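Local coordinates for putative uncharacterized protein (Pseudomonas phage 201phi2-1, PDB 3RB8) that is of uncharacterised function but belongs to the phage tubulin-like family and carries guanosine-5'-diphosphate bound in a pocket, at residues P147-Y152 with C209-E214; G184-H189 with Y247-I252; A192-F197 with I265-N270. One frame throughout, in Å; residues are numbered along the deposited sequence.

Followed from the N terminus, interaction 1 opens at 147-152, interaction 2 at 184-189 and interaction 3 at 192-197; they close in the same order, at 209-214, 247-252 and 265-270, so each loop crosses the other two. The chain thus illustrates how sequence-distant segments can be woven into one sheet by loops that overlap rather than nest. Interaction 1 joins strand 148-154 to strand 208-214, carrying the sheet from its earlier strands into the C-terminal region. Interaction 2 ties the approach to helix 188-195 to strand 250-252, at one edge of the sheet. Interaction 3 seats that helix on strand 264-270, which neighbours strand 208-214, and Y247 packs against N193 and W194 between interactions 2 and 3.

Interaction 1 (P147-Y152 with C209-E214)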
loop_
_atom_site.group_PDB
_atom_site.type_symbol
_atom_site.label_atom_id
_atom_site.label_comp_id
_atom_site.label_asym_id
_atom_site.label_seq_id
_atom_site.Cartn_x
_atom_site.Cartn_y
_atom_site.Cartn_z
ATOM N N PRO A 147 -13.668 -2.728 4.857
ATOM C CA PRO A 147 -12.808 -1.559 4.653
ATOM C C PRO A 147 -11.454 -2.020 4.101
ATOM O O PRO A 147 -10.960 -3.117 4.450
ATOM C CB PRO A 147 -12.658 -0.957 6.062
ATOM C CG PRO A 147 -13.624 -1.652 6.920
ATOM C CD PRO A 147 -13.881 -3.010 6.282
ATOM N N ILE A 148 -10.896 -1.210 3.207
ATOM C CA ILE A 148 -9.565 -1.463 2.669
ATOM C C ILE A 148 -8.688 -0.396 3.274
ATOM O O ILE A 148 -8.699 0.752 2.816
ATOM C CB ILE A 148 -9.519 -1.382 1.123
ATOM C CG1 ILE A 148 -10.367 -2.495 0.494
ATOM C CG2 ILE A 148 -8.092 -1.477 0.620
ATOM C CD1 ILE A 148 -9.829 -3.875 0.695
ATOM N N VAL A 149 -7.971 -0.771 4.335
ATOM C CA VAL A 149 -7.229 0.189 5.142
ATOM C C VAL A 149 -5.787 0.339 4.646
ATOM O O VAL A 149 -5.039 -0.631 4.558
ATOM C CB VAL A 149 -7.293 -0.204 6.638
ATOM C CG1 VAL A 149 -6.382 0.662 7.465
ATOM C CG2 VAL A 149 -8.720 -0.084 7.140
ATOM N N VAL A 150 -5.411 1.561 4.301
ATOM C CA VAL A 150 -4.090 1.807 3.724
ATOM C C VAL A 150 -3.372 3.013 4.316
ATOM O O VAL A 150 -3.962 4.062 4.549
ATOM C CB VAL A 150 -4.136 1.965 2.168
ATOM C CG1 VAL A 150 -5.046 0.906 1.522
ATOM C CG2 VAL A 150 -4.572 3.351 1.775
ATOM N N ASN A 151 -2.080 2.848 4.556
ATOM C CA ASN A 151 -1.219 3.976 4.863
ATOM C C ASN A 151 -0.691 4.524 3.546
ATOM O O ASN A 151 0.033 3.830 2.824
ATOM C CB ASN A 151 -0.064 3.530 5.755
ATOM C CG ASN A 151 0.776 4.694 6.237
ATOM O OD1 ASN A 151 1.859 4.956 5.726
ATOM N ND2 ASN A 151 0.267 5.408 7.219
ATOM N N TYR A 152 -1.069 5.751 3.214
ATOM C CA TYR A 152 -0.686 6.322 1.924
ATOM C C TYR A 152 0.510 7.269 2.027
ATOM O O TYR A 152 0.490 8.225 2.799
ATOM C CB TYR A 152 -1.872 7.045 1.307
ATOM C CG TYR A 152 -1.554 7.933 0.124
ATOM C CD1 TYR A 152 -1.560 7.430 -1.182
ATOM C CD2 TYR A 152 -1.292 9.294 0.303
ATOM C CE1 TYR A 152 -1.301 8.262 -2.274
ATOM C CE2 TYR A 152 -1.028 10.133 -0.781
ATOM C CZ TYR A 152 -1.040 9.622 -2.074
ATOM O OH TYR A 152 -0.789 10.468 -3.159
ATOM N N CYS A 209 -9.950 3.312 3.270
ATOM C CA CYS A 209 -9.698 4.101 4.461
ATOM C C CYS A 209 -8.213 4.384 4.614
ATOM O O CYS A 209 -7.368 3.645 4.119
ATOM C CB CYS A 209 -10.164 3.353 5.697
ATOM S SG CYS A 209 -11.909 3.084 5.856
ATOM N N GLU A 210 -7.902 5.467 5.306
ATOM C CA GLU A 210 -6.525 5.774 5.639
ATOM C C GLU A 210 -6.172 5.271 7.024
ATOM O O GLU A 210 -6.983 5.352 7.958
ATOM C CB GLU A 210 -6.308 7.266 5.629
ATOM C CG GLU A 210 -5.880 7.816 4.311
ATOM C CD GLU A 210 -5.387 9.230 4.473
ATOM O OE1 GLU A 210 -4.189 9.395 4.815
ATOM O OE2 GLU A 210 -6.206 10.165 4.306
ATOM N N LEU A 211 -4.946 4.773 7.140
ATOM C CA LEU A 211 -4.353 4.411 8.416
ATOM C C LEU A 211 -3.323 5.457 8.829
ATOM O O LEU A 211 -2.426 5.787 8.077
ATOM C CB LEU A 211 -3.692 3.047 8.321
ATOM C CG LEU A 211 -2.816 2.620 9.491
ATOM C CD1 LEU A 211 -3.541 2.730 10.833
ATOM C CD2 LEU A 211 -2.357 1.192 9.249
ATOM N N HIS A 212 -3.487 5.992 10.028
ATOM C CA HIS A 212 -2.553 6.960 10.574
ATOM C C HIS A 212 -1.791 6.357 11.748
ATOM O O HIS A 212 -2.388 5.786 12.666
ATOM C CB HIS A 212 -3.294 8.228 11.006
ATOM C CG HIS A 212 -4.094 8.847 9.909
ATOM N ND1 HIS A 212 -3.599 9.848 9.103
ATOM C CD2 HIS A 212 -5.346 8.592 9.466
ATOM C CE1 HIS A 212 -4.518 10.189 8.213
ATOM N NE2 HIS A 212 -5.584 9.437 8.407
ATOM N N ILE A 213 -0.466 6.461 11.701
ATOM C CA ILE A 213 0.380 5.976 12.792
ATOM C C ILE A 213 1.025 7.171 13.508
ATOM O O ILE A 213 1.681 7.992 12.881
ATOM C CB ILE A 213 1.414 4.987 12.271
ATOM C CG1 ILE A 213 0.688 3.922 11.448
ATOM C CG2 ILE A 213 2.170 4.364 13.422
ATOM C CD1 ILE A 213 1.577 2.900 10.771
ATOM N N GLU A 214 0.786 7.294 14.813
ATOM C CA GLU A 214 1.168 8.503 15.547
ATOM C C GLU A 214 1.719 8.169 16.917
ATOM O O GLU A 214 1.285 7.218 17.567
ATOM C CB GLU A 214 -0.019 9.448 15.699
ATOM C CG GLU A 214 -0.831 9.642 14.424
ATOM C CD GLU A 214 -0.110 10.440 13.335
ATOM O OE1 GLU A 214 1.090 10.766 13.508
ATOM O OE2 GLU A 214 -0.766 10.744 12.302
#
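C209 pairs with V149 in a parallel bridge and is the most deeply covered residue of the contact. Its backbone is held on both sides of the residue, through its N-H and its carbonyl: C209 N donates to I148 O (2.9 Å), and C209 O accepts from V150 N (2.9 Å). Its side chain lies on the same side of the sheet as that of V149, where C209 CB rests 4.0 Å from V149 CG2. With chi1 at -66° the sulfur sits beside the backbone N and meets P147 at the start of the opposing segment, C209 SG to P147 CB at 4.1 Å. F197 and I269 cover this side. Such a ladder extends the parallel part of a tubulin-type sheet: strand 208-214 runs parallel to 148-154 on one flank and antiparallel to 264-270 on the other, so the contact is the seam through which the C-terminal region joins the rest of the sheet. L211 continues the register by giving its N-H to V150 O, from well above the carbonyl plane, while L211 CB packs 3.7 Å from V149 CG1. Beyond this point the strands, whose axes diverge by 52°, no longer pair through their backbones: Y152 N is 5.1 Å from L211 O. N151 bridges the widening gap with its side chain. Its CG stands anti to the backbone N, and from there N151 ND2 reaches L211 O at 2.9 Å in a somewhat bent bond (146°). The other end of the amide, OD1, accepts from K171 NZ of helix 161-178, fixing the rotation of the group.

Interaction 2 (G184-H189 with Y247-I252); sequences GRLDVH and YRKVGI
G184 O is approached by two neighbouring residues of the edge strand: I252 N donates to it at 3.0 Å, and G251 CA adds a CA-H...O contact at 3.2 Å. The return bond, from G184 N to I252 O, measures 3.1 Å and is nearly straight (174°). In each of these two N-H...O bonds the donor lies in the carbonyl plane on a lone pair, completing an antiparallel hydrogen-bonded pair. This is a solitary bridge, in which the chain leading to helix 188-195 adds a short pairing to strand 250-252, whose other flank is bonded to strand 231-233. R185 then turns with a left-handed backbone (phi 76°), and its side chain runs beside and along that of V250. The valine CG1 lies over one face of the guanidinium, and V250 CB comes within 3.8 Å of R185 NH2, which also has E239 as a long, weak ion partner. The side chains of L186 and K249 run antiparallel alongside one another, with L186 CD1 4.0 Å from K249 CG. The lysine chain, bent at chi2 (73°), brings K249 CE to 3.8 Å from R185 O. Immediately beyond, D187 is the N-cap of the helix, its OD1 accepting weakly from H189 N. The chemistry therefore divides the work: two backbone bonds set the position, while the long basic side chains contribute mainly hydrocarbon and a guanidinium face. The ion pairs, of R185 with E239 and K249 with D190, are long and weak, so charge probably adds little to this contact.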
loop_
_atom_site.group_PDB
_atom_site.type_symbol
_atom_site.label_atom_id
_atom_site.label_comp_id
_atom_site.label_asym_id
_atom_site.label_seq_id
_atom_site.Cartn_x
_atom_site.Cartn_y
_atom_site.Cartn_z
ATOM N N GLY A 184 -0.881 -6.589 26.692
ATOM C CA GLY A 184 -1.894 -6.771 27.704
ATOM C C GLY A 184 -3.205 -6.181 27.241
ATOM O O GLY A 184 -3.223 -5.083 26.681
ATOM N N ARG A 185 -4.288 -6.923 27.470
ATOM C CA ARG A 185 -5.653 -6.513 27.114
ATOM C C ARG A 185 -5.945 -6.650 25.623
ATOM O O ARG A 185 -7.102 -6.620 25.204
ATOM C CB ARG A 185 -5.941 -5.081 27.586
ATOM C CG ARG A 185 -6.135 -4.963 29.087
ATOM C CD ARG A 185 -5.705 -3.603 29.616
ATOM N NE ARG A 185 -6.558 -2.522 29.135
ATOM C CZ ARG A 185 -6.399 -1.243 29.463
ATOM N NH1 ARG A 185 -5.414 -0.875 30.278
ATOM N NH2 ARG A 185 -7.226 -0.329 28.971
ATOM N N LEU A 186 -4.891 -6.817 24.832
ATOM C CA LEU A 186 -5.023 -6.827 23.381
ATOM C C LEU A 186 -5.183 -8.216 22.765
ATOM O O LEU A 186 -4.209 -8.963 22.586
ATOM C CB LEU A 186 -3.854 -6.100 22.724
ATOM C CG LEU A 186 -4.312 -5.511 21.394
ATOM C CD1 LEU A 186 -5.667 -4.824 21.562
ATOM C CD2 LEU A 186 -3.277 -4.555 20.871
ATOM N N ASP A 187 -6.427 -8.530 22.419
ATOM C CA ASP A 187 -6.783 -9.809 21.833
ATOM C C ASP A 187 -6.434 -9.803 20.345
ATOM O O ASP A 187 -6.207 -8.740 19.762
ATOM C CB ASP A 187 -8.285 -10.029 22.025
ATOM C CG ASP A 187 -8.677 -11.488 21.964
ATOM O OD1 ASP A 187 -7.934 -12.274 21.328
ATOM O OD2 ASP A 187 -9.727 -11.844 22.553
ATOM N N VAL A 188 -6.379 -10.983 19.729
ATOM C CA VAL A 188 -6.267 -11.071 18.274
ATOM C C VAL A 188 -7.618 -10.740 17.644
ATOM O O VAL A 188 -7.685 -10.186 16.557
ATOM C CB VAL A 188 -5.811 -12.466 17.806
ATOM C CG1 VAL A 188 -5.510 -12.455 16.313
ATOM C CG2 VAL A 188 -4.588 -12.906 18.584
ATOM N N HIS A 189 -8.694 -11.079 18.343
ATOM C CA HIS A 189 -10.033 -10.723 17.905
ATOM C C HIS A 189 -10.259 -9.216 17.968
ATOM O O HIS A 189 -10.996 -8.664 17.159
ATOM C CB HIS A 189 -11.079 -11.448 18.747
ATOM C CG HIS A 189 -11.042 -12.936 18.599
ATOM N ND1 HIS A 189 -10.081 -13.723 19.202
ATOM C CD2 HIS A 189 -11.842 -13.785 17.908
ATOM C CE1 HIS A 189 -10.296 -14.989 18.894
ATOM N NE2 HIS A 189 -11.358 -15.054 18.111
ATOM N N TYR A 247 -15.018 3.185 17.283
ATOM C CA TYR A 247 -14.306 2.062 17.875
ATOM C C TYR A 247 -12.999 2.569 18.495
ATOM O O TYR A 247 -12.283 3.368 17.890
ATOM C CB TYR A 247 -14.017 0.987 16.818
ATOM C CG TYR A 247 -13.394 -0.278 17.372
ATOM C CD1 TYR A 247 -14.136 -1.447 17.476
ATOM C CD2 TYR A 247 -12.067 -0.305 17.797
ATOM C CE1 TYR A 247 -13.581 -2.613 17.986
ATOM C CE2 TYR A 247 -11.503 -1.465 18.311
ATOM C CZ TYR A 247 -12.267 -2.619 18.403
ATOM O OH TYR A 247 -11.735 -3.786 18.909
ATOM N N ARG A 248 -12.715 2.115 19.710
ATOM C CA ARG A 248 -11.510 2.482 20.435
ATOM C C ARG A 248 -11.099 1.273 21.265
ATOM O O ARG A 248 -11.943 0.601 21.857
ATOM C CB ARG A 248 -11.790 3.676 21.347
ATOM C CG ARG A 248 -10.577 4.198 22.128
ATOM C CD ARG A 248 -10.999 4.937 23.427
ATOM N NE ARG A 248 -12.076 5.903 23.195
ATOM C CZ ARG A 248 -11.881 7.157 22.796
ATOM N NH1 ARG A 248 -10.641 7.590 22.593
ATOM N NH2 ARG A 248 -12.917 7.973 22.593
ATOM N N LYS A 249 -9.806 0.986 21.303
ATOM C CA LYS A 249 -9.310 -0.155 22.060
ATOM C C LYS A 249 -7.887 0.121 22.511
ATOM O O LYS A 249 -7.068 0.641 21.750
ATOM C CB LYS A 249 -9.357 -1.423 21.206
ATOM C CG LYS A 249 -9.052 -2.707 21.951
ATOM C CD LYS A 249 -10.200 -3.116 22.862
ATOM C CE LYS A 249 -9.757 -4.222 23.835
ATOM N NZ LYS A 249 -10.761 -4.517 24.904
ATOM N N VAL A 250 -7.594 -0.224 23.760
ATOM C CA VAL A 250 -6.261 -0.025 24.297
ATOM C C VAL A 250 -5.560 -1.357 24.589
ATOM O O VAL A 250 -6.204 -2.369 24.896
ATOM C CB VAL A 250 -6.287 0.887 25.550
ATOM C CG1 VAL A 250 -4.906 0.983 26.190
ATOM C CG2 VAL A 250 -6.799 2.278 25.181
ATOM N N GLY A 251 -4.237 -1.340 24.445
ATOM C CA GLY A 251 -3.373 -2.411 24.903
ATOM C C GLY A 251 -2.193 -1.811 25.652
ATOM O O GLY A 251 -1.908 -0.621 25.501
ATOM N N ILE A 252 -1.512 -2.615 26.464
ATOM C CA ILE A 252 -0.337 -2.133 27.193
ATOM C C ILE A 252 0.909 -2.872 26.725
ATOM O O ILE A 252 0.874 -4.084 26.508
ATOM C CB ILE A 252 -0.511 -2.254 28.751
ATOM C CG1 ILE A 252 -1.619 -1.314 29.245
ATOM C CG2 ILE A 252 0.808 -1.971 29.497
ATOM C CD1 ILE A 252 -1.451 0.135 28.799
#

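Interaction 3 (A192-F197 with I265-N270); sequences ANWVRF and IHFVIN
F267, on strand 264-270, meets W194 in the helix-on-sheet packing of this tubulin-like C-terminal region, where helix 188-195 lies against the antiparallel strand. Alternate residues of the strand do the work. F267 CB packs at 3.4 Å from W194 CZ2, on the benzene part of the indole, while the phenylalanine ring itself is directed to L178 of helix 161-178. The carbonyl of the same residue receives the indole N-H: W194 NE1 to F267 O is 3.2 Å, but the strongly bent angle of 126° makes this a weak bond. Two residues on, I269 has the largest surface buried by the contact. Extended at chi2 (178°), its chain carries CD1 over one face of W194, 4.1 Å from the centroid of the five-membered ring and 26° off the normal, a CH-pi contact. I269 CD1 also lies 3.9 Å from V195 CA, so the isoleucine tip is gripped by both the indole and the last turn of the helix. The other branch is used separately: I269 CG2 lies 3.9 Å from F197 CE2, and W194 O sits in plane at the edge of that phenyl ring.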
loop_
_atom_site.group_PDB
_atom_site.type_symbol
_atom_site.label_atom_id
_atom_site.label_comp_id
_atom_site.label_asym_id
_atom_site.label_seq_id
_atom_site.Cartn_x
_atom_site.Cartn_y
_atom_site.Cartn_z
ATOM N N ALA A 192 -8.700 -7.612 14.777
ATOM C CA ALA A 192 -9.574 -7.853 13.636
ATOM C C ALA A 192 -10.737 -6.864 13.634
ATOM O O ALA A 192 -11.082 -6.295 12.603
ATOM C CB ALA A 192 -10.085 -9.276 13.652
ATOM N N ASN A 193 -11.334 -6.647 14.797
ATOM C CA ASN A 193 -12.467 -5.727 14.906
ATOM C C ASN A 193 -12.118 -4.262 14.725
ATOM O O ASN A 193 -12.979 -3.437 14.427
ATOM C CB ASN A 193 -13.194 -5.930 16.232
ATOM C CG ASN A 193 -14.005 -7.197 16.239
ATOM O OD1 ASN A 193 -14.791 -7.450 15.319
ATOM N ND2 ASN A 193 -13.798 -8.021 17.253
ATOM N N TRP A 194 -10.851 -3.937 14.926
ATOM C CA TRP A 194 -10.402 -2.584 14.729
ATOM C C TRP A 194 -10.334 -2.286 13.225
ATOM O O TRP A 194 -10.841 -1.265 12.762
ATOM C CB TRP A 194 -9.060 -2.390 15.426
ATOM C CG TRP A 194 -8.231 -1.301 14.870
ATOM C CD1 TRP A 194 -8.462 0.032 14.968
ATOM C CD2 TRP A 194 -7.017 -1.450 14.129
ATOM N NE1 TRP A 194 -7.468 0.730 14.314
ATOM C CE2 TRP A 194 -6.569 -0.162 13.797
ATOM C CE3 TRP A 194 -6.274 -2.552 13.702
ATOM C CZ2 TRP A 194 -5.404 0.056 13.069
ATOM C CZ3 TRP A 194 -5.112 -2.330 12.982
ATOM C CH2 TRP A 194 -4.692 -1.040 12.675
ATOM N N VAL A 195 -9.768 -3.224 12.471
ATOM C CA VAL A 195 -9.499 -3.037 11.059
ATOM C C VAL A 195 -10.640 -3.496 10.146
ATOM O O VAL A 195 -10.735 -3.067 8.979
ATOM C CB VAL A 195 -8.184 -3.742 10.655
ATOM C CG1 VAL A 195 -8.385 -5.252 10.590
ATOM C CG2 VAL A 195 -7.643 -3.175 9.331
ATOM N N ARG A 196 -11.488 -4.376 10.675
ATOM C CA ARG A 196 -12.685 -4.828 9.976
ATOM C C ARG A 196 -13.925 -4.284 10.682
ATOM O O ARG A 196 -14.883 -5.018 10.928
ATOM C CB ARG A 196 -12.773 -6.356 9.947
ATOM C CG ARG A 196 -11.702 -7.091 9.133
ATOM C CD ARG A 196 -11.963 -8.620 9.184
ATOM N NE ARG A 196 -13.266 -8.956 8.609
ATOM C CZ ARG A 196 -13.437 -9.357 7.352
ATOM N NH1 ARG A 196 -12.386 -9.507 6.549
ATOM N NH2 ARG A 196 -14.656 -9.608 6.895
ATOM N N PHE A 197 -13.902 -2.993 10.992
ATOM C CA PHE A 197 -14.996 -2.337 11.708
ATOM C C PHE A 197 -16.416 -2.533 11.150
ATOM O O PHE A 197 -17.384 -2.436 11.909
ATOM C CB PHE A 197 -14.689 -0.840 11.933
ATOM C CG PHE A 197 -14.403 -0.067 10.670
ATOM C CD1 PHE A 197 -15.440 0.406 9.876
ATOM C CD2 PHE A 197 -13.095 0.206 10.287
ATOM C CE1 PHE A 197 -15.181 1.124 8.723
ATOM C CE2 PHE A 197 -12.822 0.929 9.121
ATOM C CZ PHE A 197 -13.867 1.389 8.345
ATOM N N ILE A 265 2.013 4.309 20.956
ATOM C CA ILE A 265 1.672 4.317 19.524
ATOM C C ILE A 265 0.149 4.336 19.279
ATOM O O ILE A 265 -0.610 3.655 19.958
ATOM C CB ILE A 265 2.305 3.118 18.788
ATOM C CG1 ILE A 265 3.789 3.009 19.126
ATOM C CG2 ILE A 265 2.155 3.267 17.284
ATOM C CD1 ILE A 265 4.457 1.773 18.537
ATOM N N HIS A 266 -0.305 5.129 18.321
ATOM C CA HIS A 266 -1.737 5.195 18.045
ATOM C C HIS A 266 -2.031 4.847 16.606
ATOM O O HIS A 266 -1.546 5.509 15.692
ATOM C CB HIS A 266 -2.296 6.584 18.352
ATOM C CG HIS A 266 -2.064 7.027 19.759
ATOM N ND1 HIS A 266 -2.664 6.418 20.837
ATOM C CD2 HIS A 266 -1.285 8.012 20.266
ATOM C CE1 HIS A 266 -2.264 7.006 21.949
ATOM N NE2 HIS A 266 -1.424 7.972 21.630
ATOM N N PHE A 267 -2.841 3.815 16.405
ATOM C CA PHE A 267 -3.255 3.413 15.058
ATOM C C PHE A 267 -4.670 3.846 14.775
ATOM O O PHE A 267 -5.605 3.216 15.237
ATOM C CB PHE A 267 -3.146 1.903 14.905
ATOM C CG PHE A 267 -1.818 1.372 15.324
ATOM C CD1 PHE A 267 -1.541 1.147 16.678
ATOM C CD2 PHE A 267 -0.813 1.152 14.372
ATOM C CE1 PHE A 267 -0.301 0.670 17.059
ATOM C CE2 PHE A 267 0.432 0.683 14.750
ATOM C CZ PHE A 267 0.692 0.435 16.090
ATOM N N VAL A 268 -4.824 4.907 13.988
ATOM C CA VAL A 268 -6.134 5.487 13.751
ATOM C C VAL A 268 -6.577 5.363 12.307
ATOM O O VAL A 268 -5.911 5.867 11.410
ATOM C CB VAL A 268 -6.152 6.968 14.118
ATOM C CG1 VAL A 268 -7.606 7.463 14.198
ATOM C CG2 VAL A 268 -5.388 7.205 15.447
ATOM N N ILE A 269 -7.709 4.697 12.083
ATOM C CA ILE A 269 -8.278 4.595 10.751
ATOM C C ILE A 269 -9.307 5.689 10.553
ATOM O O ILE A 269 -10.152 5.911 11.408
ATOM C CB ILE A 269 -8.939 3.225 10.515
ATOM C CG1 ILE A 269 -7.926 2.115 10.738
ATOM C CG2 ILE A 269 -9.573 3.130 9.111
ATOM C CD1 ILE A 269 -8.492 0.730 10.586
ATOM N N ASN A 270 -9.228 6.383 9.422
ATOM C CA ASN A 270 -10.325 7.254 8.997
ATOM C C ASN A 270 -10.526 7.165 7.484
ATOM O O ASN A 270 -9.818 6.426 6.800
ATOM C CB ASN A 270 -10.100 8.699 9.454
ATOM C CG ASN A 270 -9.191 9.479 8.521
ATOM O OD1 ASN A 270 -8.337 8.912 7.835
ATOM N ND2 ASN A 270 -9.382 10.793 8.483
#